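Local coordinates for protein beta-N-acetylhexosaminidase (Streptomyces plicatus, PDB 1JAK) that removes terminal N-acetylhexosamine residues from glycoconjugates as a family 20 glycoside hydrolase, probably by substrate-assisted catalysis, and here holds a GalNAc-isofagomine inhibitor, at residues Val123-Gln128 with Gly149-Thr154; Tyr100-Asp103 with Gly108-Ile111; Cys288-Val293 with Lys326-Ala331; Ser285-Cys288 with Val293-Asp296. All coordinates share one frame; numbering follows the deposited sequence.

Interaction 1: residues Val123-Gln128 with Gly149-Thr154; sequences VQTLRQ and GTIEDT
T125 on the helix and I151 on the strand reach for each other tip to tip; the CA atoms of T125 and I151 lie 9.4 Å apart. From CB, which faces the strand, the T125 side chain splits into two branches with different tasks. With OG1 beside the backbone N (chi1 -71°), CG2 is left anti to that N and runs to the end of the isoleucine, where it meets CD1 of I151 at 3.9 Å. The hydroxyl branch has polar company instead: OG1 of T125 is hydrogen-bonded to Y100 and to the amine of K187. OD2 of D153 lies farther from it, 4.5 Å from OG1 of T125, and has a weak hydrogen bond to Y100; the other oxygen, OD1 of D153, is held by W474 and the backbone of A32. Threonine suits this buried place because one small residue offers a methyl to the isoleucine and a hydroxyl to the tyrosine. I151, long and branched, spans the rest of the distance from the strand and also touches Y100, L24 and P31. Helix 116-129 thus lies over strand 145-153 and its sheet neighbour 100-105, while V123 and R127 pack against helix 55-72.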
# COMPACT_ATOMS: atom_id res chain seq x y z
N VAL A 123 1.26 4.38 -17.24
CA VAL A 123 0.57 3.17 -17.67
C VAL A 123 -0.68 2.95 -16.83
O VAL A 123 -1.73 2.56 -17.35
CB VAL A 123 1.50 1.93 -17.57
CG1 VAL A 123 0.68 0.64 -17.66
CG2 VAL A 123 2.52 1.96 -18.70
N GLN A 124 -0.59 3.21 -15.53
CA GLN A 124 -1.75 3.03 -14.65
C GLN A 124 -2.88 3.97 -15.07
O GLN A 124 -4.06 3.65 -14.91
CB GLN A 124 -1.37 3.29 -13.19
CG GLN A 124 -0.27 2.37 -12.66
CD GLN A 124 -0.53 0.90 -12.94
OE1 GLN A 124 -1.68 0.44 -12.92
NE2 GLN A 124 0.53 0.15 -13.19
N THR A 125 -2.53 5.13 -15.60
CA THR A 125 -3.54 6.07 -16.06
C THR A 125 -4.12 5.56 -17.37
O THR A 125 -5.34 5.58 -17.58
CB THR A 125 -2.92 7.46 -16.27
OG1 THR A 125 -2.61 8.03 -14.99
CG2 THR A 125 -3.90 8.38 -17.01
N LEU A 126 -3.24 5.09 -18.25
CA LEU A 126 -3.67 4.57 -19.55
C LEU A 126 -4.70 3.45 -19.43
O LEU A 126 -5.68 3.41 -20.17
CB LEU A 126 -2.46 4.08 -20.35
CG LEU A 126 -2.75 3.46 -21.72
CD1 LEU A 126 -3.47 4.47 -22.62
CD2 LEU A 126 -1.44 3.02 -22.36
N ARG A 127 -4.48 2.53 -18.48
CA ARG A 127 -5.41 1.42 -18.34
C ARG A 127 -6.80 1.86 -17.87
O ARG A 127 -7.77 1.12 -18.01
CB ARG A 127 -4.84 0.35 -17.39
CG ARG A 127 -4.59 0.80 -15.97
CD ARG A 127 -3.69 -0.19 -15.22
NE ARG A 127 -4.27 -1.53 -15.10
CZ ARG A 127 -3.82 -2.45 -14.25
NH1 ARG A 127 -2.80 -2.18 -13.45
NH2 ARG A 127 -4.41 -3.64 -14.19
N GLN A 128 -6.89 3.08 -17.33
CA GLN A 128 -8.18 3.60 -16.90
C GLN A 128 -8.85 4.39 -18.03
O GLN A 128 -10.07 4.55 -18.04
CB GLN A 128 -8.02 4.48 -15.65
CG GLN A 128 -7.85 3.66 -14.37
CD GLN A 128 -7.86 4.52 -13.12
OE1 GLN A 128 -8.66 5.44 -12.99
NE2 GLN A 128 -6.97 4.20 -12.17
N GLY A 149 -5.88 14.27 -26.00
CA GLY A 149 -5.48 15.37 -25.14
C GLY A 149 -4.16 15.14 -24.44
O GLY A 149 -3.39 14.24 -24.80
N THR A 150 -3.89 15.95 -23.42
CA THR A 150 -2.66 15.84 -22.67
C THR A 150 -2.89 15.83 -21.17
O THR A 150 -3.69 16.60 -20.65
CB THR A 150 -1.70 17.00 -23.00
OG1 THR A 150 -1.30 16.91 -24.38
CG2 THR A 150 -0.47 16.95 -22.11
N ILE A 151 -2.17 14.95 -20.48
CA ILE A 151 -2.24 14.85 -19.03
C ILE A 151 -0.81 15.05 -18.52
O ILE A 151 0.12 14.42 -19.02
CB ILE A 151 -2.72 13.44 -18.55
CG1 ILE A 151 -4.21 13.25 -18.87
CG2 ILE A 151 -2.48 13.30 -17.05
CD1 ILE A 151 -4.76 11.90 -18.43
N GLU A 152 -0.65 15.95 -17.56
CA GLU A 152 0.66 16.19 -16.95
C GLU A 152 0.37 15.87 -15.50
O GLU A 152 -0.50 16.49 -14.88
CB GLU A 152 1.10 17.64 -17.15
CG GLU A 152 1.29 17.99 -18.62
CD GLU A 152 2.12 19.23 -18.83
OE1 GLU A 152 3.35 19.18 -18.62
OE2 GLU A 152 1.54 20.27 -19.22
N ASP A 153 1.11 14.91 -14.95
CA ASP A 153 0.83 14.43 -13.61
C ASP A 153 2.05 14.20 -12.71
O ASP A 153 3.03 13.58 -13.12
CB ASP A 153 0.07 13.11 -13.79
CG ASP A 153 -0.83 12.76 -12.64
OD1 ASP A 153 -1.03 13.58 -11.72
OD2 ASP A 153 -1.36 11.62 -12.66
N THR A 154 1.99 14.71 -11.48
CA THR A 154 3.06 14.54 -10.50
C THR A 154 2.38 14.33 -9.14
O THR A 154 1.26 14.80 -8.93
CB THR A 154 3.97 15.78 -10.40
OG1 THR A 154 3.17 16.94 -10.15
CG2 THR A 154 4.77 15.96 -11.69

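Interaction 2: residues Tyr100-Asp103 with Gly108-Ile111; sequences YRLD and GVTI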
# COMPACT_ATOMS: atom_id res chain seq x y z
N TYR A 100 4.81 12.09 -14.92
CA TYR A 100 4.82 11.78 -16.35
C TYR A 100 3.88 12.71 -17.11
O TYR A 100 3.09 13.45 -16.52
CB TYR A 100 4.33 10.35 -16.59
CG TYR A 100 2.88 10.18 -16.18
CD1 TYR A 100 2.54 9.97 -14.84
CD2 TYR A 100 1.84 10.35 -17.10
CE1 TYR A 100 1.21 9.94 -14.43
CE2 TYR A 100 0.51 10.33 -16.70
CZ TYR A 100 0.20 10.13 -15.37
OH TYR A 100 -1.11 10.14 -14.95
N ARG A 101 3.97 12.65 -18.43
CA ARG A 101 3.08 13.40 -19.30
C ARG A 101 2.51 12.32 -20.22
O ARG A 101 3.23 11.40 -20.62
CB ARG A 101 3.82 14.45 -20.14
CG ARG A 101 2.85 15.20 -21.06
CD ARG A 101 3.49 16.37 -21.81
NE ARG A 101 4.31 15.96 -22.94
CZ ARG A 101 5.64 15.82 -22.89
NH1 ARG A 101 6.30 16.06 -21.77
NH2 ARG A 101 6.30 15.44 -23.98
N LEU A 102 1.22 12.41 -20.52
CA LEU A 102 0.59 11.45 -21.41
C LEU A 102 -0.13 12.22 -22.51
O LEU A 102 -1.05 12.99 -22.25
CB LEU A 102 -0.41 10.57 -20.65
CG LEU A 102 -1.08 9.43 -21.45
CD1 LEU A 102 -1.61 8.38 -20.48
CD2 LEU A 102 -2.21 9.98 -22.32
N ASP A 103 0.33 12.02 -23.75
CA ASP A 103 -0.27 12.68 -24.90
C ASP A 103 -1.03 11.63 -25.70
O ASP A 103 -0.52 10.53 -25.94
CB ASP A 103 0.81 13.32 -25.77
CG ASP A 103 1.60 14.39 -25.04
OD1 ASP A 103 0.97 15.35 -24.54
OD2 ASP A 103 2.84 14.27 -24.96
N GLY A 108 -1.05 8.58 -32.05
CA GLY A 108 -0.60 7.62 -31.05
C GLY A 108 -0.64 8.15 -29.62
O GLY A 108 -1.05 9.28 -29.37
N VAL A 109 -0.23 7.30 -28.69
CA VAL A 109 -0.18 7.68 -27.28
C VAL A 109 1.28 7.69 -26.87
O VAL A 109 2.01 6.72 -27.12
CB VAL A 109 -0.95 6.68 -26.39
CG1 VAL A 109 -0.66 6.96 -24.92
CG2 VAL A 109 -2.44 6.79 -26.65
N THR A 110 1.70 8.78 -26.26
CA THR A 110 3.08 8.90 -25.80
C THR A 110 3.12 9.23 -24.32
O THR A 110 2.49 10.18 -23.87
CB THR A 110 3.84 10.00 -26.56
OG1 THR A 110 3.87 9.68 -27.96
CG2 THR A 110 5.27 10.11 -26.04
N ILE A 111 3.84 8.41 -23.57
CA ILE A 111 4.00 8.63 -22.14
C ILE A 111 5.46 9.00 -21.95
O ILE A 111 6.36 8.23 -22.28
CB ILE A 111 3.69 7.35 -21.33
CG1 ILE A 111 2.20 7.00 -21.49
CG2 ILE A 111 4.03 7.57 -19.85
CD1 ILE A 111 1.80 5.70 -20.83
O HOH W 1 4.14 12.45 -23.55
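L102 and I111 form the close-packed side of this strand pair: they are a non-hydrogen-bonded antiparallel pair with CA atoms 4.5 Å apart, and CG of L102 meets CG1 of I111 at 4.1 Å as the two side chains slant across each other. With CG anti to its backbone N (chi1 -175°), L102 also brings CD2 within 4.3 Å of CG1 of V109. CB of Y100 touches CG2 of I111 at one end of this apolar layer, which is buried beneath helix 116-129 through contacts of Y100 with H121 and I111 with L119. The beta-branched V109 and I111 favour extended backbone, and L102 adds bulk to the layer. The strands are antiparallel, 175° between their N-to-C directions, and make a beta hairpin, 100-105 with 108-113, in the mixed sheet of the family's domain 2. Its hydrogen-bonded pair is D103 and T110, joined by D103 N to T110 O and by T110 N to D103 O, both 2.8 Å. Their side chains lie on the other, more solvent-accessible face, where polar groups replace hydrocarbon. There NE of R101 makes a salt bridge of 3.0 Å to the syn lone pair of OD2 of D103, its guanidinium also bonding Y95, while OD1 of D103 bonds T150. A water 2.6 Å from OD2 of D103 also lies 2.8 Å from O of T110, linking the aspartate to the opposing strand.

Interaction 3: residues Cys288-Val293 with Lys326-Ala331; sequences CVDKDV and KADFVA
V289 lays its two methyls against D328 at the start of a helix: CG1 of V289 is 3.6 Å from the carbonyl O of D328, and CG2 of V289 is 3.9 Å from its CB. The valine's compact fork thus meets both backbone and side-chain base of the aspartate. Beside it the carboxylates of D290 and D328 approach with planes 84° apart, their OD1 atoms 4.0 Å from each other. Such like charges would be expected to repel, but a water that donates to OD2 of D290 (2.6 Å) and OD2 of D328 (2.8 Å) probably eases the meeting. What presents the valine and D290 is a type I beta turn from C288 to K291, closed by K291 N to C288 O, in the approach to helix 292-307 of the catalytic alpha/beta barrel; helix 326-342 brings D328. Replacing V289 by a glycine would probably open a gap over the D328 carbonyl and CB and let the turn shift against the helix. Farther out, V289 also packs on F332 and R335 of helix 326-342, and its own carbonyl accepts from Y295. The turn is anchored at its first residue, since C288 is joined to C269 by a disulfide.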
# COMPACT_ATOMS: atom_id res chain seq x y z
N CYS A 288 10.01 -8.98 27.40
CA CYS A 288 10.40 -8.62 28.75
C CYS A 288 11.51 -7.57 28.70
O CYS A 288 12.67 -7.88 28.44
CB CYS A 288 10.86 -9.86 29.54
SG CYS A 288 10.73 -9.52 31.32
N VAL A 289 11.13 -6.32 28.93
CA VAL A 289 12.05 -5.20 28.87
C VAL A 289 13.25 -5.31 29.81
O VAL A 289 14.33 -4.83 29.49
CB VAL A 289 11.31 -3.86 29.14
CG1 VAL A 289 12.29 -2.69 29.12
CG2 VAL A 289 10.24 -3.65 28.08
N ASP A 290 13.05 -5.95 30.96
CA ASP A 290 14.13 -6.09 31.95
C ASP A 290 15.07 -7.28 31.75
O ASP A 290 15.87 -7.58 32.64
CB ASP A 290 13.54 -6.17 33.36
CG ASP A 290 12.75 -4.94 33.74
OD1 ASP A 290 13.22 -3.82 33.47
OD2 ASP A 290 11.65 -5.10 34.31
N LYS A 291 14.98 -7.96 30.61
CA LYS A 291 15.86 -9.10 30.35
C LYS A 291 16.85 -8.80 29.24
O LYS A 291 16.49 -8.24 28.21
CB LYS A 291 15.04 -10.34 29.97
CG LYS A 291 14.32 -11.00 31.12
CD LYS A 291 13.67 -12.30 30.68
CE LYS A 291 13.09 -13.06 31.85
NZ LYS A 291 14.15 -13.43 32.83
N ASP A 292 18.11 -9.19 29.45
CA ASP A 292 19.13 -8.95 28.44
C ASP A 292 18.88 -9.71 27.14
O ASP A 292 19.11 -9.18 26.06
CB ASP A 292 20.52 -9.33 28.96
CG ASP A 292 21.08 -8.33 29.94
OD1 ASP A 292 20.82 -7.12 29.78
OD2 ASP A 292 21.80 -8.75 30.88
N VAL A 293 18.40 -10.94 27.25
CA VAL A 293 18.15 -11.76 26.06
C VAL A 293 17.20 -11.07 25.08
O VAL A 293 17.27 -11.29 23.87
CB VAL A 293 17.57 -13.15 26.43
CG1 VAL A 293 16.18 -13.00 27.01
CG2 VAL A 293 17.56 -14.05 25.20
N LYS A 326 4.51 2.12 30.87
CA LYS A 326 4.97 3.28 30.12
C LYS A 326 6.48 3.53 30.20
O LYS A 326 7.14 3.72 29.17
CB LYS A 326 4.23 4.54 30.58
CG LYS A 326 4.69 5.82 29.89
CD LYS A 326 4.46 5.76 28.38
CE LYS A 326 3.01 6.04 28.02
NZ LYS A 326 2.65 7.47 28.28
N ALA A 327 7.03 3.52 31.41
CA ALA A 327 8.46 3.76 31.58
C ALA A 327 9.30 2.70 30.89
O ALA A 327 10.36 3.01 30.34
CB ALA A 327 8.81 3.83 33.07
N ASP A 328 8.84 1.45 30.91
CA ASP A 328 9.58 0.37 30.26
C ASP A 328 9.48 0.52 28.74
O ASP A 328 10.43 0.22 28.02
CB ASP A 328 9.03 -1.00 30.67
CG ASP A 328 9.38 -1.36 32.11
OD1 ASP A 328 10.47 -1.00 32.57
OD2 ASP A 328 8.55 -2.04 32.76
N PHE A 329 8.33 0.98 28.26
CA PHE A 329 8.14 1.18 26.83
C PHE A 329 9.15 2.21 26.34
O PHE A 329 9.83 2.01 25.33
CB PHE A 329 6.72 1.68 26.55
CG PHE A 329 6.45 1.97 25.09
CD1 PHE A 329 6.15 0.94 24.21
CD2 PHE A 329 6.48 3.28 24.62
CE1 PHE A 329 5.89 1.21 22.86
CE2 PHE A 329 6.22 3.56 23.27
CZ PHE A 329 5.92 2.52 22.40
N VAL A 330 9.27 3.32 27.07
CA VAL A 330 10.21 4.37 26.69
C VAL A 330 11.64 3.84 26.73
O VAL A 330 12.42 4.08 25.80
CB VAL A 330 10.09 5.60 27.63
CG1 VAL A 330 11.13 6.65 27.26
CG2 VAL A 330 8.69 6.20 27.52
N ALA A 331 11.99 3.12 27.79
CA ALA A 331 13.34 2.56 27.91
C ALA A 331 13.61 1.60 26.76
O ALA A 331 14.69 1.63 26.16
CB ALA A 331 13.48 1.83 29.25
O HOH W 2 9.11 -4.37 34.19

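Interaction 4: residues Ser285-Cys288 with Val293-Asp296; sequences SSLC and VTYD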
# COMPACT_ATOMS: atom_id res chain seq x y z
N SER A 285 0.23 -8.93 25.10
CA SER A 285 1.58 -9.47 25.03
C SER A 285 2.68 -8.43 25.18
O SER A 285 2.50 -7.26 24.84
CB SER A 285 1.77 -10.20 23.70
OG SER A 285 1.52 -9.31 22.63
N SER A 286 3.84 -8.86 25.67
CA SER A 286 4.97 -7.96 25.82
C SER A 286 6.31 -8.67 25.95
O SER A 286 6.43 -9.68 26.64
CB SER A 286 4.78 -7.06 27.05
OG SER A 286 5.90 -6.20 27.21
N LEU A 287 7.32 -8.14 25.27
CA LEU A 287 8.65 -8.70 25.39
C LEU A 287 9.04 -8.30 26.80
O LEU A 287 8.45 -7.36 27.36
CB LEU A 287 9.61 -8.05 24.39
CG LEU A 287 9.33 -8.31 22.91
CD1 LEU A 287 10.35 -7.57 22.06
CD2 LEU A 287 9.38 -9.80 22.65
N CYS A 288 10.01 -8.98 27.40
CA CYS A 288 10.40 -8.62 28.75
C CYS A 288 11.51 -7.57 28.70
O CYS A 288 12.67 -7.88 28.44
CB CYS A 288 10.86 -9.86 29.54
SG CYS A 288 10.73 -9.52 31.32
N VAL A 293 18.40 -10.94 27.25
CA VAL A 293 18.15 -11.76 26.06
C VAL A 293 17.20 -11.07 25.08
O VAL A 293 17.27 -11.29 23.87
CB VAL A 293 17.57 -13.15 26.43
CG1 VAL A 293 16.18 -13.00 27.01
CG2 VAL A 293 17.56 -14.05 25.20
N THR A 294 16.32 -10.23 25.60
CA THR A 294 15.36 -9.50 24.77
C THR A 294 16.04 -8.69 23.68
O THR A 294 15.59 -8.67 22.53
CB THR A 294 14.52 -8.55 25.63
OG1 THR A 294 13.73 -9.31 26.56
CG2 THR A 294 13.59 -7.71 24.75
N TYR A 295 17.13 -8.02 24.04
CA TYR A 295 17.85 -7.19 23.09
C TYR A 295 18.73 -7.97 22.13
O TYR A 295 19.02 -7.51 21.03
CB TYR A 295 18.63 -6.13 23.88
CG TYR A 295 17.67 -5.36 24.76
CD1 TYR A 295 16.85 -4.37 24.22
CD2 TYR A 295 17.48 -5.72 26.10
CE1 TYR A 295 15.85 -3.76 24.98
CE2 TYR A 295 16.48 -5.12 26.87
CZ TYR A 295 15.67 -4.15 26.30
OH TYR A 295 14.66 -3.57 27.05
N ASP A 296 19.16 -9.17 22.54
CA ASP A 296 19.95 -10.01 21.65
C ASP A 296 18.99 -10.48 20.56
O ASP A 296 19.32 -10.50 19.38
CB ASP A 296 20.52 -11.22 22.39
CG ASP A 296 21.60 -10.85 23.38
OD1 ASP A 296 22.39 -9.93 23.08
OD2 ASP A 296 21.67 -11.49 24.45
O HOH W 3 11.54 -10.54 25.65
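OG1 of T294 is held by one loop carbonyl and one water: it donates to the carbonyl O of C288 at 2.6 Å and accepts a hydrogen bond from the water at 2.7 Å. That water in turn accepts from N of C288 at 2.8 Å, so threonine, water and cysteine backbone close a small ring in which both the N-H and the C=O of one residue are served. The hydroxyl approaches C288 O from a position tilted 34° from the carbonyl plane. A threonine suits the spot because its second branch is apolar: with OG1 beside the backbone N (chi1 -64°), CG2 falls anti to it, turns to the loop and meets CB of L287 at 4.0 Å. Both L287 and T294 also rest on F332, so helix 326-342 covers the same apolar patch. One residue before L287, OG of S286 donates to O of L287 at 2.8 Å and has T324 as a further hydrogen-bond partner. A valine in place of T294 would keep a methyl for L287 but is likely to leave the C288 carbonyl without its hydroxyl donor and the water without one of its holds. The arrangement is a loop fastened to the first turn of the helix it leads into, here where the segment after pocket residue V282 passes into outer helix 292-307 of the family 20 alpha/beta barrel.

In the fold
The four contacts form two pairs at opposite sides of the chain's centre. Interactions 1 and 2, centres about 7 Å apart, share the domain 2 sheet: strands 145-153 and 100-105 are neighbours, and the backbone of I151 bonds L102. Interactions 3 and 4, also about 7 Å apart, share C288, V293 and helix 292-307 of the catalytic barrel, and Y295 of one bonds V289 of the other. Between the pairs the centres stand about 49 to 55 Å apart, and their nearest atoms are about 34 to 41 Å apart. None of the touching residues lines the inhibitor pocket, yet pocket residue V282 lies three residues before segment 285-288 and E320 six before segment 326-331.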